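Local coordinates for protein SSD1 (Saccharomyces cerevisiae S288C, PDB 7AM1) that binds untranslated regions of mRNAs and represses their translation as a non-enzymatic relative of the RNase II (RNB) nucleases, at residues V427-Q432 against A668-H673; T465-S470 against N557-E562; D316-D321 against Y707-Q712; S433-L438 against A662-Y667. All coordinates share one frame; numbering follows the deposited sequence.

Contact 1 (V427-Q432 against A668-H673); sequences VNLLPQ and ADHVVH
The imidazole of H670, which meets both L429 and L430, spends NE2 on a hydrogen bond to the carbonyl oxygen of P663. H670 and its neighbour D669 belong to the RNase II signature of the RNB domain, in the part where a loop runs into helix 668-681. Against that first turn of helix lies the irregular link 427-432, in which P431 holds the N-cap position and Q432 begins helix 432-438. Two leucine methyl groups make the contact. CD2 of L429 stands 4.0 Å from H670 NE2, and CD2 of L430 stands 4.0 Å from H670 CE1, so the two methyls share the outer part of the ring and approach it obliquely. The leucines arrive by different routes: the first torsion of L429 (176°) carries CG opposite the backbone N, whereas that of L430 (-59°) puts CG opposite the carbonyl carbon. L429 and H670 run past each other in opposite directions. A stack with the ring of Y667 further limits how the imidazole can turn. All three touching residues are buried, and L430 also packs on A413 of helix 408-416. D669 fastens the same helix start to its preceding loop, its OD2 accepting from the backbone N of A662. Inside the helix, N of V672 bonds to O of A668 at 3.0 Å. One turn beyond H670, a second histidine repeats its part: H673 points NE2 at the carbonyl oxygen of F660.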
loop_
_atom_site.group_PDB
_atom_site.type_symbol
_atom_site.label_atom_id
_atom_site.label_comp_id
_atom_site.label_asym_id
_atom_site.label_seq_id
_atom_site.Cartn_x
_atom_site.Cartn_y
_atom_site.Cartn_z
ATOM N N VAL A 427 15.498 -5.198 -2.467
ATOM C CA VAL A 427 15.752 -6.321 -3.361
ATOM C C VAL A 427 15.669 -5.790 -4.783
ATOM O O VAL A 427 14.639 -5.229 -5.179
ATOM C CB VAL A 427 14.760 -7.473 -3.141
ATOM C CG1 VAL A 427 15.147 -8.664 -3.999
ATOM C CG2 VAL A 427 14.712 -7.861 -1.672
ATOM N N ASN A 428 16.748 -5.959 -5.543
ATOM C CA ASN A 428 16.811 -5.426 -6.892
ATOM C C ASN A 428 15.851 -6.165 -7.820
ATOM O O ASN A 428 15.435 -7.295 -7.557
ATOM C CB ASN A 428 18.222 -5.554 -7.471
ATOM C CG ASN A 428 19.263 -4.826 -6.660
ATOM O OD1 ASN A 428 18.995 -3.776 -6.073
ATOM N ND2 ASN A 428 20.474 -5.377 -6.633
ATOM N N LEU A 429 15.512 -5.517 -8.932
ATOM C CA LEU A 429 14.897 -6.247 -10.034
ATOM C C LEU A 429 15.956 -7.021 -10.810
ATOM O O LEU A 429 15.776 -8.204 -11.118
ATOM C CB LEU A 429 14.154 -5.285 -10.961
ATOM C CG LEU A 429 13.539 -5.895 -12.225
ATOM C CD1 LEU A 429 12.462 -6.903 -11.859
ATOM C CD2 LEU A 429 12.981 -4.810 -13.134
ATOM N N LEU A 430 17.067 -6.369 -11.105
ATOM C CA LEU A 430 18.113 -6.869 -11.981
ATOM C C LEU A 430 19.310 -7.344 -11.176
ATOM O O LEU A 430 19.406 -7.106 -9.969
ATOM C CB LEU A 430 18.537 -5.767 -12.952
ATOM C CG LEU A 430 17.418 -5.212 -13.836
ATOM C CD1 LEU A 430 17.858 -3.932 -14.527
ATOM C CD2 LEU A 430 16.987 -6.254 -14.854
ATOM N N PRO A 431 20.252 -8.034 -11.819
ATOM C CA PRO A 431 21.502 -8.375 -11.132
ATOM C C PRO A 431 22.229 -7.120 -10.681
ATOM O O PRO A 431 22.145 -6.064 -11.315
ATOM C CB PRO A 431 22.302 -9.138 -12.195
ATOM C CG PRO A 431 21.281 -9.639 -13.162
ATOM C CD PRO A 431 20.202 -8.591 -13.182
ATOM N N GLN A 432 22.959 -7.249 -9.569
ATOM C CA GLN A 432 23.723 -6.123 -9.046
ATOM C C GLN A 432 24.607 -5.512 -10.122
ATOM O O GLN A 432 24.779 -4.289 -10.177
ATOM C CB GLN A 432 24.580 -6.575 -7.863
ATOM C CG GLN A 432 24.074 -6.103 -6.517
ATOM C CD GLN A 432 24.086 -4.595 -6.394
ATOM O OE1 GLN A 432 24.820 -3.910 -7.104
ATOM N NE2 GLN A 432 23.267 -4.067 -5.493
ATOM N N ALA A 668 7.383 -4.364 -15.990
ATOM C CA ALA A 668 6.402 -3.893 -16.961
ATOM C C ALA A 668 7.018 -2.849 -17.886
ATOM O O ALA A 668 6.742 -2.831 -19.092
ATOM C CB ALA A 668 5.182 -3.315 -16.243
ATOM N N ASP A 669 7.872 -1.982 -17.334
ATOM C CA ASP A 669 8.533 -0.961 -18.137
ATOM C C ASP A 669 9.391 -1.576 -19.234
ATOM O O ASP A 669 9.556 -0.971 -20.300
ATOM C CB ASP A 669 9.383 -0.060 -17.236
ATOM C CG ASP A 669 8.543 0.743 -16.254
ATOM O OD1 ASP A 669 7.694 0.132 -15.574
ATOM O OD2 ASP A 669 8.737 1.975 -16.147
ATOM N N HIS A 670 9.955 -2.765 -18.996
ATOM C CA HIS A 670 10.720 -3.435 -20.042
ATOM C C HIS A 670 9.840 -3.715 -21.250
ATOM O O HIS A 670 10.228 -3.446 -22.391
ATOM C CB HIS A 670 11.327 -4.737 -19.520
ATOM C CG HIS A 670 12.441 -4.534 -18.544
ATOM N ND1 HIS A 670 13.598 -5.284 -18.570
ATOM C CD2 HIS A 670 12.578 -3.665 -17.514
ATOM C CE1 HIS A 670 14.398 -4.886 -17.598
ATOM N NE2 HIS A 670 13.804 -3.905 -16.942
ATOM N N VAL A 671 8.648 -4.268 -21.015
ATOM C CA VAL A 671 7.712 -4.516 -22.106
ATOM C C VAL A 671 7.365 -3.209 -22.806
ATOM O O VAL A 671 7.367 -3.120 -24.039
ATOM C CB VAL A 671 6.450 -5.223 -21.577
ATOM C CG1 VAL A 671 5.488 -5.504 -22.716
ATOM C CG2 VAL A 671 6.816 -6.514 -20.845
ATOM N N VAL A 672 7.063 -2.172 -22.024
ATOM C CA VAL A 672 6.725 -0.876 -22.602
ATOM C C VAL A 672 7.894 -0.323 -23.409
ATOM O O VAL A 672 7.705 0.246 -24.490
ATOM C CB VAL A 672 6.287 0.101 -21.495
ATOM C CG1 VAL A 672 6.138 1.518 -22.050
ATOM C CG2 VAL A 672 4.993 -0.373 -20.851
ATOM N N HIS A 673 9.119 -0.467 -22.900
ATOM C CA HIS A 673 10.274 0.031 -23.641
ATOM C C HIS A 673 10.425 -0.686 -24.979
ATOM O O HIS A 673 10.692 -0.052 -26.007
ATOM C CB HIS A 673 11.542 -0.126 -22.807
ATOM C CG HIS A 673 11.711 0.932 -21.762
ATOM N ND1 HIS A 673 12.949 1.352 -21.327
ATOM C CD2 HIS A 673 10.801 1.646 -21.059
ATOM C CE1 HIS A 673 12.794 2.286 -20.406
ATOM N NE2 HIS A 673 11.501 2.482 -20.223
#

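Contact 2 (T465-S470 against N557-E562); sequences TWVGES and NSTVAE
The strand 465-470 passes beside the helix 557-562 without any direct hydrogen bond, the CA atoms of T465 and T559 lying 8.4 Å apart and those of V467 and V560 8.0 Å. The gap is filled by methyl groups. T465 and T559 reach toward each other tip to tip, their CG2 atoms 3.7 Å apart. The CG2 of T559 also receives the CG2 of V467 at 4.0 Å, from a side chain that slides past it, so one threonine methyl serves two neighbours on the strand. In both threonines OG1 lies beside the backbone N (chi1 -52° for T465, -66° for T559), which leaves CG2 anti to that N, and both OG1 atoms bind one water that bridges the pair. That water lies 3.1 Å from OG1 of T465 and 3.1 Å from OG1 of T559. The T559 hydroxyl is further bonded to Y453 OH and to the carbonyl oxygen of K555 one turn earlier in its helix. The elements joined here are the mixed sheet of the RNB domain, in which strand 462-472 is next to the outermost strand 356-358, and the long helix 544-568. Alternation along the strand sends W466 to the reverse side, where its indole makes a cation-pi contact with R356 and lays one face over G468 N. T465 is exposed, whereas V467 also packs on L676 of helix 668-681. V560, next to T559, presses its CG1 against V672 of that same helix.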
loop_
_atom_site.group_PDB
_atom_site.type_symbol
_atom_site.label_atom_id
_atom_site.label_comp_id
_atom_site.label_asym_id
_atom_site.label_seq_id
_atom_site.Cartn_x
_atom_site.Cartn_y
_atom_site.Cartn_z
ATOM N N THR A 465 6.338 17.559 -28.867
ATOM C CA THR A 465 6.943 16.477 -28.105
ATOM C C THR A 465 7.746 15.585 -29.040
ATOM O O THR A 465 7.254 15.188 -30.099
ATOM C CB THR A 465 5.881 15.640 -27.382
ATOM O OG1 THR A 465 5.024 16.495 -26.615
ATOM C CG2 THR A 465 6.549 14.646 -26.455
ATOM N N TRP A 466 8.986 15.299 -28.656
ATOM C CA TRP A 466 9.836 14.339 -29.346
ATOM C C TRP A 466 10.079 13.142 -28.438
ATOM O O TRP A 466 10.337 13.303 -27.242
ATOM C CB TRP A 466 11.176 14.965 -29.742
ATOM C CG TRP A 466 12.085 14.016 -30.475
ATOM C CD1 TRP A 466 12.130 13.800 -31.824
ATOM C CD2 TRP A 466 13.084 13.166 -29.901
ATOM N NE1 TRP A 466 13.092 12.866 -32.122
ATOM C CE2 TRP A 466 13.691 12.460 -30.958
ATOM C CE3 TRP A 466 13.525 12.934 -28.595
ATOM C CZ2 TRP A 466 14.716 11.537 -30.749
ATOM C CZ3 TRP A 466 14.542 12.014 -28.389
ATOM C CH2 TRP A 466 15.127 11.331 -29.462
ATOM N N VAL A 467 9.985 11.944 -29.010
ATOM C CA VAL A 467 10.220 10.698 -28.290
ATOM C C VAL A 467 11.130 9.825 -29.144
ATOM O O VAL A 467 10.844 9.599 -30.324
ATOM C CB VAL A 467 8.902 9.961 -27.986
ATOM C CG1 VAL A 467 9.181 8.677 -27.238
ATOM C CG2 VAL A 467 7.958 10.856 -27.198
ATOM N N GLY A 468 12.215 9.335 -28.557
ATOM C CA GLY A 468 13.135 8.523 -29.334
ATOM C C GLY A 468 14.283 8.010 -28.494
ATOM O O GLY A 468 14.379 8.277 -27.290
ATOM N N GLU A 469 15.150 7.248 -29.157
ATOM C CA GLU A 469 16.370 6.746 -28.538
ATOM C C GLU A 469 17.431 7.838 -28.505
ATOM O O GLU A 469 17.523 8.665 -29.418
ATOM C CB GLU A 469 16.880 5.525 -29.299
ATOM C CG GLU A 469 15.903 4.349 -29.266
ATOM C CD GLU A 469 16.328 3.205 -30.163
ATOM O OE1 GLU A 469 16.109 2.034 -29.782
ATOM O OE2 GLU A 469 16.892 3.478 -31.244
ATOM N N SER A 470 18.231 7.842 -27.440
ATOM C CA SER A 470 19.155 8.938 -27.199
ATOM C C SER A 470 20.386 8.428 -26.463
ATOM O O SER A 470 20.489 7.251 -26.100
ATOM C CB SER A 470 18.485 10.053 -26.388
ATOM O OG SER A 470 17.987 9.543 -25.161
ATOM N N ASN A 557 5.158 9.393 -18.580
ATOM C CA ASN A 557 4.430 8.138 -18.731
ATOM C C ASN A 557 3.157 8.338 -19.542
ATOM O O ASN A 557 2.771 7.471 -20.333
ATOM C CB ASN A 557 4.082 7.555 -17.361
ATOM C CG ASN A 557 5.278 6.959 -16.651
ATOM O OD1 ASN A 557 6.170 6.384 -17.274
ATOM N ND2 ASN A 557 5.285 7.065 -15.331
ATOM N N SER A 558 2.470 9.462 -19.325
ATOM C CA SER A 558 1.274 9.774 -20.096
ATOM C C SER A 558 1.594 9.885 -21.581
ATOM O O SER A 558 0.850 9.379 -22.431
ATOM C CB SER A 558 0.664 11.078 -19.580
ATOM O OG SER A 558 -0.419 11.495 -20.387
ATOM N N THR A 559 2.700 10.554 -21.910
ATOM C CA THR A 559 3.085 10.741 -23.302
ATOM C C THR A 559 3.404 9.413 -23.966
ATOM O O THR A 559 2.998 9.166 -25.109
ATOM C CB THR A 559 4.286 11.686 -23.378
ATOM O OG1 THR A 559 3.889 12.987 -22.925
ATOM C CG2 THR A 559 4.833 11.773 -24.799
ATOM N N VAL A 560 4.139 8.549 -23.267
ATOM C CA VAL A 560 4.511 7.260 -23.833
ATOM C C VAL A 560 3.276 6.389 -24.032
ATOM O O VAL A 560 3.134 5.727 -25.068
ATOM C CB VAL A 560 5.565 6.586 -22.936
ATOM C CG1 VAL A 560 5.811 5.148 -23.363
ATOM C CG2 VAL A 560 6.867 7.388 -22.983
ATOM N N ALA A 561 2.355 6.394 -23.062
ATOM C CA ALA A 561 1.121 5.623 -23.199
ATOM C C ALA A 561 0.342 6.044 -24.439
ATOM O O ALA A 561 -0.142 5.199 -25.200
ATOM C CB ALA A 561 0.252 5.787 -21.950
ATOM N N GLU A 562 0.191 7.356 -24.644
ATOM C CA GLU A 562 -0.518 7.861 -25.817
ATOM C C GLU A 562 0.166 7.415 -27.102
ATOM O O GLU A 562 -0.498 7.019 -28.069
ATOM C CB GLU A 562 -0.589 9.388 -25.747
ATOM C CG GLU A 562 -1.482 9.907 -24.628
ATOM C CD GLU A 562 -1.380 11.413 -24.417
ATOM O OE1 GLU A 562 -0.524 12.057 -25.059
ATOM O OE2 GLU A 562 -2.143 11.947 -23.581
HETATM O O HOH W 1 2.781 15.010 -25.057
#

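Contact 3 (D316-D321 against Y707-Q712); sequences DSILRD and YQAQEQ
I318 carries the apolar part of this helix-to-helix contact. Its CG2 rests on A709, 3.7 Å from its CA and 3.8 Å from its CB, and touches OE1 of Q712 at 3.6 Å; the CD1 of I318 reaches onward to the carbonyl O of Q712. With only 5.9 Å between the CA atoms of I318 and A709, a side chain as small as alanine is consistent with so close a passage. Q712 lies alongside I318, running the opposite way, with its chain extended beyond CG. Around this apolar centre two waters join the polar ends. One donates to D321 OD2 at 2.8 Å and accepts from Q712 NE2 at 3.1 Å; the other donates to both D321 OD2 and Q712 OE1. Further out, N322 ties the helices directly, giving ND2 to Q712 OE1 and to the I318 carbonyl while its OD1 accepts from Q708 NE2, and D321 OD1 is held by the backbone N of S222. The contact thereby fastens helix 311-321 of the second cold-shock domain to the long helix 689-725. V420 packs on L319 and A709 from strand 420-421. With an alanine in place of I318, CG1, CG2 and CD1 are gone, which would probably open a gap over A709 and strip the Q712 amide of its apolar neighbour. N322 and one water donate to OE1 while the other water accepts from NE2, partners consistent with the modelled orientation of the amide, and the donated bonds at OD2 are consistent with an ionised D321.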
loop_
_atom_site.group_PDB
_atom_site.type_symbol
_atom_site.label_atom_id
_atom_site.label_comp_id
_atom_site.label_asym_id
_atom_site.label_seq_id
_atom_site.Cartn_x
_atom_site.Cartn_y
_atom_site.Cartn_z
ATOM N N ASP A 316 12.757 -11.837 5.999
ATOM C CA ASP A 316 12.681 -12.970 5.085
ATOM C C ASP A 316 11.248 -13.473 4.966
ATOM O O ASP A 316 10.786 -13.809 3.869
ATOM C CB ASP A 316 13.612 -14.081 5.572
ATOM C CG ASP A 316 13.897 -15.120 4.510
ATOM O OD1 ASP A 316 13.395 -14.978 3.377
ATOM O OD2 ASP A 316 14.632 -16.085 4.811
ATOM N N SER A 317 10.520 -13.503 6.086
ATOM C CA SER A 317 9.144 -13.988 6.074
ATOM C C SER A 317 8.231 -13.051 5.296
ATOM O O SER A 317 7.336 -13.503 4.572
ATOM C CB SER A 317 8.639 -14.152 7.507
ATOM O OG SER A 317 7.249 -14.416 7.525
ATOM N N ILE A 318 8.438 -11.739 5.438
ATOM C CA ILE A 318 7.666 -10.778 4.657
ATOM C C ILE A 318 7.913 -10.989 3.170
ATOM O O ILE A 318 6.976 -10.973 2.363
ATOM C CB ILE A 318 8.005 -9.336 5.087
ATOM C CG1 ILE A 318 7.422 -9.064 6.475
ATOM C CG2 ILE A 318 7.496 -8.327 4.041
ATOM C CD1 ILE A 318 7.929 -7.805 7.128
ATOM N N LEU A 319 9.172 -11.199 2.785
ATOM C CA LEU A 319 9.492 -11.389 1.374
ATOM C C LEU A 319 8.860 -12.667 0.833
ATOM O O LEU A 319 8.239 -12.657 -0.238
ATOM C CB LEU A 319 11.009 -11.404 1.177
ATOM C CG LEU A 319 11.715 -10.049 1.275
ATOM C CD1 LEU A 319 13.221 -10.238 1.332
ATOM C CD2 LEU A 319 11.341 -9.150 0.105
ATOM N N ARG A 320 9.018 -13.783 1.557
ATOM C CA ARG A 320 8.478 -15.057 1.090
ATOM C C ARG A 320 6.957 -15.030 1.036
ATOM O O ARG A 320 6.350 -15.574 0.106
ATOM C CB ARG A 320 8.906 -16.206 1.999
ATOM C CG ARG A 320 10.382 -16.418 2.233
ATOM C CD ARG A 320 11.085 -17.002 1.038
ATOM N NE ARG A 320 12.529 -16.976 1.242
ATOM C CZ ARG A 320 13.198 -17.914 1.911
ATOM N NH1 ARG A 320 12.555 -18.955 2.423
ATOM N NH2 ARG A 320 14.510 -17.822 2.061
ATOM N N ASP A 321 6.320 -14.449 2.059
ATOM C CA ASP A 321 4.866 -14.377 2.072
ATOM C C ASP A 321 4.355 -13.611 0.870
ATOM O O ASP A 321 3.233 -13.848 0.408
ATOM C CB ASP A 321 4.374 -13.714 3.355
ATOM C CG ASP A 321 2.879 -13.875 3.553
ATOM O OD1 ASP A 321 2.366 -15.006 3.386
ATOM O OD2 ASP A 321 2.218 -12.872 3.900
ATOM N N TYR A 707 4.316 -3.921 -3.008
ATOM C CA TYR A 707 3.648 -2.918 -2.185
ATOM C C TYR A 707 3.344 -3.466 -0.797
ATOM O O TYR A 707 3.642 -2.828 0.219
ATOM C CB TYR A 707 2.367 -2.474 -2.893
ATOM C CG TYR A 707 1.388 -1.684 -2.057
ATOM C CD1 TYR A 707 1.594 -0.339 -1.801
ATOM C CD2 TYR A 707 0.240 -2.278 -1.553
ATOM C CE1 TYR A 707 0.692 0.393 -1.045
ATOM C CE2 TYR A 707 -0.667 -1.555 -0.797
ATOM C CZ TYR A 707 -0.438 -0.220 -0.551
ATOM O OH TYR A 707 -1.337 0.507 0.191
ATOM N N GLN A 708 2.755 -4.660 -0.734
ATOM C CA GLN A 708 2.430 -5.246 0.562
ATOM C C GLN A 708 3.686 -5.453 1.398
ATOM O O GLN A 708 3.692 -5.174 2.604
ATOM C CB GLN A 708 1.688 -6.565 0.359
ATOM C CG GLN A 708 0.327 -6.384 -0.303
ATOM C CD GLN A 708 -0.364 -7.690 -0.670
ATOM O OE1 GLN A 708 -1.577 -7.710 -0.876
ATOM N NE2 GLN A 708 0.400 -8.777 -0.765
ATOM N N ALA A 709 4.763 -5.938 0.775
ATOM C CA ALA A 709 6.014 -6.120 1.498
ATOM C C ALA A 709 6.516 -4.798 2.059
ATOM O O ALA A 709 6.941 -4.728 3.220
ATOM C CB ALA A 709 7.065 -6.743 0.577
ATOM N N GLN A 710 6.452 -3.732 1.260
ATOM C CA GLN A 710 6.958 -2.443 1.715
ATOM C C GLN A 710 6.200 -1.962 2.947
ATOM O O GLN A 710 6.810 -1.586 3.953
ATOM C CB GLN A 710 6.882 -1.420 0.579
ATOM C CG GLN A 710 7.136 0.018 1.023
ATOM C CD GLN A 710 7.354 0.959 -0.149
ATOM O OE1 GLN A 710 6.615 1.927 -0.340
ATOM N NE2 GLN A 710 8.383 0.682 -0.936
ATOM N N GLU A 711 4.866 -2.010 2.908
ATOM C CA GLU A 711 4.090 -1.525 4.047
ATOM C C GLU A 711 4.212 -2.447 5.253
ATOM O O GLU A 711 4.180 -1.978 6.396
ATOM C CB GLU A 711 2.628 -1.349 3.643
ATOM C CG GLU A 711 2.454 -0.250 2.593
ATOM C CD GLU A 711 1.278 0.675 2.862
ATOM O OE1 GLU A 711 0.322 0.249 3.549
ATOM O OE2 GLU A 711 1.317 1.829 2.383
ATOM N N GLN A 712 4.325 -3.757 5.028
ATOM C CA GLN A 712 4.510 -4.684 6.139
ATOM C C GLN A 712 5.830 -4.422 6.848
ATOM O O GLN A 712 5.914 -4.514 8.077
ATOM C CB GLN A 712 4.437 -6.120 5.627
ATOM C CG GLN A 712 3.011 -6.582 5.359
ATOM C CD GLN A 712 2.943 -7.875 4.568
ATOM O OE1 GLN A 712 3.956 -8.538 4.340
ATOM N NE2 GLN A 712 1.743 -8.231 4.129
HETATM O O HOH W 2 1.684 -10.683 2.158
HETATM O O HOH W 3 3.738 -11.127 5.994
#

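Contact 4 (S433-L438 against A662-Y667); sequences SFNDEL and APMRRY
With CG of M664 beside the backbone N (chi1 -61°), bends at chi2 (-63°) and chi3 (-81°) curl its thioether chain so that the terminal CE lands on the helix 433-438. There the methyl sits 3.8 Å from F434 O and equally 3.8 Å from N435 OD1, with L438 CB a little farther at 4.1 Å. One methyl thus meets two oxygens as well as carbons of N435 and L438, and the sulfur takes no part. F434 O is already occupied by its helical partner, the N of L438. N435 slides past M664 in the opposite direction, and a water closes the polar side of the pair, donating to N435 OD1 at 2.9 Å and to the carbonyl O of M664 at 2.6 Å. The backbone N of M664 is satisfied elsewhere, by E377 OE1. M664 rides on a tight turn in which A662 O accepts from both R665 N and R666 N, the second at 3.0 Å. The A662 methyl lies over the centre of the R666 guanidinium, 3.5 Å above its plane. R665 and R666 both form salt bridges to D530, and R666 forms another to D669. The run from A662 to Y667 is the arginine-rich turn of the RNase II signature, which in active enzymes of the family probably contributes to the catalytic site and whose sequence is retained in this pseudonuclease.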
loop_
_atom_site.group_PDB
_atom_site.type_symbol
_atom_site.label_atom_id
_atom_site.label_comp_id
_atom_site.label_asym_id
_atom_site.label_seq_id
_atom_site.Cartn_x
_atom_site.Cartn_y
_atom_site.Cartn_z
ATOM N N SER A 433 25.162 -6.352 -11.002
ATOM C CA SER A 433 26.044 -5.859 -12.053
ATOM C C SER A 433 25.334 -4.874 -12.971
ATOM O O SER A 433 25.970 -3.957 -13.502
ATOM C CB SER A 433 26.592 -7.036 -12.862
ATOM O OG SER A 433 25.540 -7.771 -13.464
ATOM N N PHE A 434 24.026 -5.042 -13.173
ATOM C CA PHE A 434 23.277 -4.100 -13.998
ATOM C C PHE A 434 23.109 -2.765 -13.286
ATOM O O PHE A 434 23.316 -1.700 -13.880
ATOM C CB PHE A 434 21.913 -4.684 -14.364
ATOM C CG PHE A 434 21.955 -5.657 -15.506
ATOM C CD1 PHE A 434 22.634 -6.859 -15.386
ATOM C CD2 PHE A 434 21.305 -5.375 -16.692
ATOM C CE1 PHE A 434 22.669 -7.757 -16.434
ATOM C CE2 PHE A 434 21.335 -6.269 -17.743
ATOM C CZ PHE A 434 22.019 -7.461 -17.615
ATOM N N ASN A 435 22.719 -2.802 -12.010
ATOM C CA ASN A 435 22.603 -1.578 -11.226
ATOM C C ASN A 435 23.895 -0.775 -11.271
ATOM O O ASN A 435 23.892 0.420 -11.588
ATOM C CB ASN A 435 22.245 -1.923 -9.779
ATOM C CG ASN A 435 20.810 -2.377 -9.624
ATOM O OD1 ASN A 435 20.168 -2.788 -10.586
ATOM N ND2 ASN A 435 20.303 -2.311 -8.402
ATOM N N ASP A 436 25.018 -1.429 -10.964
ATOM C CA ASP A 436 26.297 -0.732 -10.879
ATOM C C ASP A 436 26.696 -0.124 -12.221
ATOM O O ASP A 436 27.153 1.024 -12.278
ATOM C CB ASP A 436 27.379 -1.697 -10.392
ATOM C CG ASP A 436 27.174 -2.140 -8.954
ATOM O OD1 ASP A 436 26.276 -1.601 -8.269
ATOM O OD2 ASP A 436 27.911 -3.045 -8.510
ATOM N N GLU A 437 26.538 -0.878 -13.313
ATOM C CA GLU A 437 27.068 -0.433 -14.598
ATOM C C GLU A 437 26.121 0.502 -15.340
ATOM O O GLU A 437 26.582 1.341 -16.123
ATOM C CB GLU A 437 27.382 -1.643 -15.483
ATOM C CG GLU A 437 27.971 -1.284 -16.843
ATOM N N LEU A 438 24.813 0.387 -15.121
ATOM C CA LEU A 438 23.845 1.172 -15.875
ATOM C C LEU A 438 23.367 2.423 -15.144
ATOM O O LEU A 438 22.703 3.261 -15.763
ATOM C CB LEU A 438 22.635 0.308 -16.249
ATOM C CG LEU A 438 22.941 -0.950 -17.067
ATOM C CD1 LEU A 438 21.653 -1.515 -17.639
ATOM C CD2 LEU A 438 23.954 -0.684 -18.174
ATOM N N ALA A 662 10.703 3.744 -14.889
ATOM C CA ALA A 662 11.431 3.028 -13.836
ATOM C C ALA A 662 11.760 1.603 -14.271
ATOM O O ALA A 662 11.408 0.631 -13.598
ATOM C CB ALA A 662 10.629 3.036 -12.533
ATOM N N PRO A 663 12.487 1.448 -15.384
ATOM C CA PRO A 663 12.849 0.095 -15.843
ATOM C C PRO A 663 13.844 -0.626 -14.946
ATOM O O PRO A 663 13.973 -1.852 -15.064
ATOM C CB PRO A 663 13.444 0.352 -17.234
ATOM C CG PRO A 663 14.043 1.728 -17.106
ATOM C CD PRO A 663 13.041 2.490 -16.267
ATOM N N MET A 664 14.557 0.075 -14.064
ATOM C CA MET A 664 15.487 -0.601 -13.169
ATOM C C MET A 664 14.790 -1.304 -12.011
ATOM O O MET A 664 15.434 -2.102 -11.323
ATOM C CB MET A 664 16.514 0.388 -12.613
ATOM C CG MET A 664 17.375 1.060 -13.674
ATOM S SD MET A 664 18.397 -0.108 -14.594
ATOM C CE MET A 664 19.759 -0.351 -13.462
ATOM N N ARG A 665 13.500 -1.033 -11.774
ATOM C CA ARG A 665 12.780 -1.660 -10.673
ATOM C C ARG A 665 11.425 -2.242 -11.051
ATOM O O ARG A 665 10.824 -2.928 -10.217
ATOM C CB ARG A 665 12.577 -0.660 -9.519
ATOM C CG ARG A 665 11.997 0.697 -9.919
ATOM C CD ARG A 665 11.803 1.577 -8.690
ATOM N NE ARG A 665 11.113 2.828 -8.976
ATOM C CZ ARG A 665 9.789 2.971 -8.997
ATOM N NH1 ARG A 665 8.991 1.931 -8.775
ATOM N NH2 ARG A 665 9.261 4.161 -9.260
ATOM N N ARG A 666 10.935 -2.010 -12.269
ATOM C CA ARG A 666 9.661 -2.545 -12.732
ATOM C C ARG A 666 9.864 -3.270 -14.056
ATOM O O ARG A 666 10.382 -2.686 -15.015
ATOM C CB ARG A 666 8.625 -1.433 -12.910
ATOM C CG ARG A 666 8.406 -0.570 -11.688
ATOM C CD ARG A 666 7.188 0.336 -11.883
ATOM N NE ARG A 666 7.353 1.234 -13.030
ATOM C CZ ARG A 666 7.158 2.553 -13.005
ATOM N NH1 ARG A 666 6.779 3.161 -11.887
ATOM N NH2 ARG A 666 7.341 3.270 -14.108
ATOM N N TYR A 667 9.444 -4.535 -14.120
ATOM C CA TYR A 667 9.586 -5.268 -15.370
ATOM C C TYR A 667 8.559 -4.840 -16.412
ATOM O O TYR A 667 8.824 -4.953 -17.611
ATOM C CB TYR A 667 9.465 -6.777 -15.153
ATOM C CG TYR A 667 9.792 -7.541 -16.412
ATOM C CD1 TYR A 667 11.108 -7.836 -16.741
ATOM C CD2 TYR A 667 8.793 -7.924 -17.297
ATOM C CE1 TYR A 667 11.419 -8.512 -17.903
ATOM C CE2 TYR A 667 9.094 -8.600 -18.462
ATOM C CZ TYR A 667 10.406 -8.891 -18.760
ATOM O OH TYR A 667 10.704 -9.565 -19.919
HETATM O O HOH W 4 17.397 -3.469 -10.432
#

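Contacts 1, 3 and 4 are buried, whereas contact 2 lies at the surface of the RNB domain. Contacts 1 and 4 form one neighbourhood, their centres 6 Å apart: each pairs part of the continuous run 427-438 with part of 662-673, and L429 CB comes 3.4 Å from M664 O. Helix 668-681 connects contact 1 to contact 2 and is followed in the chain by helix 689-725, which carries contact 3. Contact 3 alone brings in the cold-shock domain; it meets contact 1 where V427 CG2 packs on L319 CD2. Methyl packing recurs throughout, but contact 1 sets it against an imidazole, while the other three add bridging waters.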